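Lysosome-associated membrane glycoprotein 1 (Mus musculus, PDB 5GV0) is a heavily glycosylated lysosomal membrane protein that probably assembles with other copies; the part crystallised is its membrane-proximal luminal domain. Local coordinates at residues Asn117-Asn122 / Val140-Phe145. Residues are numbered along the deposited sequence; the frame is centred on the assembly and turned at random.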
# COMPACT_ATOMS: atom_id res chain seq x y z
N ASN A 117 -9.54 -11.85 9.79
CA ASN A 117 -10.10 -12.00 8.45
C ASN A 117 -9.20 -11.30 7.46
O ASN A 117 -8.30 -10.56 7.86
CB ASN A 117 -11.52 -11.43 8.38
CG ASN A 117 -12.55 -12.31 9.03
OD1 ASN A 117 -12.28 -13.46 9.38
ND2 ASN A 117 -13.77 -11.79 9.18
N SER A 118 -9.43 -11.52 6.18
CA SER A 118 -8.71 -10.77 5.15
C SER A 118 -9.64 -9.80 4.41
O SER A 118 -10.84 -10.04 4.29
CB SER A 118 -8.03 -11.72 4.16
OG SER A 118 -8.95 -12.59 3.51
N TYR A 119 -9.06 -8.70 3.95
CA TYR A 119 -9.76 -7.74 3.10
C TYR A 119 -9.54 -8.15 1.66
O TYR A 119 -8.41 -8.45 1.28
CB TYR A 119 -9.24 -6.31 3.32
CG TYR A 119 -9.85 -5.29 2.38
CD1 TYR A 119 -11.06 -4.69 2.69
CD2 TYR A 119 -9.23 -4.93 1.20
CE1 TYR A 119 -11.64 -3.76 1.84
CE2 TYR A 119 -9.79 -4.00 0.34
CZ TYR A 119 -11.00 -3.42 0.67
OH TYR A 119 -11.57 -2.49 -0.18
N LYS A 120 -10.60 -8.15 0.86
CA LYS A 120 -10.47 -8.47 -0.56
C LYS A 120 -11.30 -7.52 -1.41
O LYS A 120 -12.46 -7.22 -1.08
CB LYS A 120 -10.88 -9.92 -0.83
CG LYS A 120 -10.62 -10.37 -2.27
CD LYS A 120 -10.94 -11.84 -2.46
CE LYS A 120 -10.72 -12.25 -3.91
NZ LYS A 120 -11.19 -13.64 -4.16
N CYS A 121 -10.72 -7.04 -2.50
CA CYS A 121 -11.47 -6.20 -3.42
C CYS A 121 -10.85 -6.26 -4.81
O CYS A 121 -9.64 -6.14 -4.95
CB CYS A 121 -11.50 -4.76 -2.91
SG CYS A 121 -12.73 -3.72 -3.79
N ASN A 122 -11.70 -6.45 -5.82
CA ASN A 122 -11.27 -6.49 -7.21
C ASN A 122 -11.71 -5.25 -7.97
O ASN A 122 -11.56 -5.16 -9.19
CB ASN A 122 -11.81 -7.75 -7.90
CG ASN A 122 -11.17 -9.02 -7.38
OD1 ASN A 122 -9.94 -9.12 -7.30
ND2 ASN A 122 -11.99 -10.00 -7.02
N VAL A 140 -6.77 -6.38 -4.58
CA VAL A 140 -6.09 -6.64 -3.33
C VAL A 140 -6.74 -7.75 -2.52
O VAL A 140 -7.96 -7.84 -2.44
CB VAL A 140 -6.01 -5.36 -2.47
CG1 VAL A 140 -7.42 -4.77 -2.25
CG2 VAL A 140 -5.31 -5.60 -1.15
N GLN A 141 -5.90 -8.60 -1.96
CA GLN A 141 -6.28 -9.35 -0.77
C GLN A 141 -5.18 -9.08 0.24
O GLN A 141 -4.00 -9.21 -0.09
CB GLN A 141 -6.45 -10.85 -1.06
CG GLN A 141 -6.96 -11.62 0.15
CD GLN A 141 -7.45 -13.01 -0.18
OE1 GLN A 141 -7.21 -13.52 -1.28
NE2 GLN A 141 -8.14 -13.63 0.76
N VAL A 142 -5.55 -8.65 1.45
CA VAL A 142 -4.54 -8.24 2.41
C VAL A 142 -4.98 -8.52 3.84
O VAL A 142 -6.17 -8.46 4.17
CB VAL A 142 -4.18 -6.73 2.22
CG1 VAL A 142 -5.36 -5.84 2.55
CG2 VAL A 142 -2.97 -6.36 3.07
N GLN A 143 -4.02 -8.86 4.68
CA GLN A 143 -4.30 -9.14 6.08
C GLN A 143 -3.11 -8.73 6.94
O GLN A 143 -1.97 -9.12 6.65
CB GLN A 143 -4.61 -10.62 6.26
CG GLN A 143 -5.01 -11.01 7.68
CD GLN A 143 -5.53 -12.43 7.74
OE1 GLN A 143 -6.05 -12.95 6.75
NE2 GLN A 143 -5.38 -13.08 8.90
N ALA A 144 -3.37 -7.93 7.97
CA ALA A 144 -2.33 -7.42 8.84
C ALA A 144 -2.57 -7.81 10.30
O ALA A 144 -3.72 -7.96 10.73
CB ALA A 144 -2.23 -5.89 8.71
N PHE A 145 -1.45 -7.96 11.01
CA PHE A 145 -1.36 -8.24 12.45
C PHE A 145 -1.60 -9.72 12.72
O PHE A 145 -0.65 -10.50 12.65
CB PHE A 145 -2.29 -7.31 13.25
CG PHE A 145 -1.88 -5.86 13.18
CD1 PHE A 145 -0.91 -5.37 14.04
CD2 PHE A 145 -2.41 -5.02 12.21
CE1 PHE A 145 -0.49 -4.05 13.95
CE2 PHE A 145 -2.00 -3.70 12.12
CZ PHE A 145 -1.03 -3.21 12.99
O HOH W 1 -8.90 -15.18 -2.88
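Tyr119 pairs with Val142 and Cys121 with Val140, where strand 118-121 runs antiparallel to strand 140-144 in the mixed sheet of this all-beta luminal domain. The two short strand axes run at 164° and approach to 4.6 Å. Both pairs are of the hydrogen-bonded kind, each closed by two backbone bonds; Tyr119 N to Val142 O, for instance, measures 2.9 Å. Between them, Lys120 and Gln141 form a non-hydrogen-bonded pair whose CA atoms come within 4.3 Å, and Gln141 CA offers its hydrogen to Tyr119 O at 3.1 Å.

On the face carrying Tyr119, Cys121, Val140 and Val142, the contact is apolar. With CG anti to the backbone N (chi1 176°), the tyrosine ring leans along the strand toward Val140, whose CG1 meets the ring edge near its plane, 3.6 Å from Tyr119 CE2. Val142 CG1 instead packs against Tyr119 CB.

On the other face the side chains of the two strands meet through polar groups, with Val155 and Phe152 also lying against Gln141 and Ser118. Gln141, extended beyond CG, reaches diagonally across to Ser118, away from its direct partner Lys120: its NE2 gives a nearly straight bond (168°) to Ser118 OG at 3.0 Å, the hydroxyl lying in the amide plane. Ser118 OG is also hydrogen-bonded to Gly153 O. At the amide's other end, Gln141 OE1 takes a bond from a water that accepts from Lys120 NZ, so both polar atoms of the amide are engaged and its rotation is probably fixed. Farther along, Gln143 CG lies 3.3 Å from Asn117 O, while Gln143 OE1 turns to Gly153 N.

Strand 118-121 also pairs in parallel with 155-157; just beyond, Cys158 forms a disulfide with Cys121. This antiparallel ladder is consistent with the beta-prism fold of LAMP luminal domains.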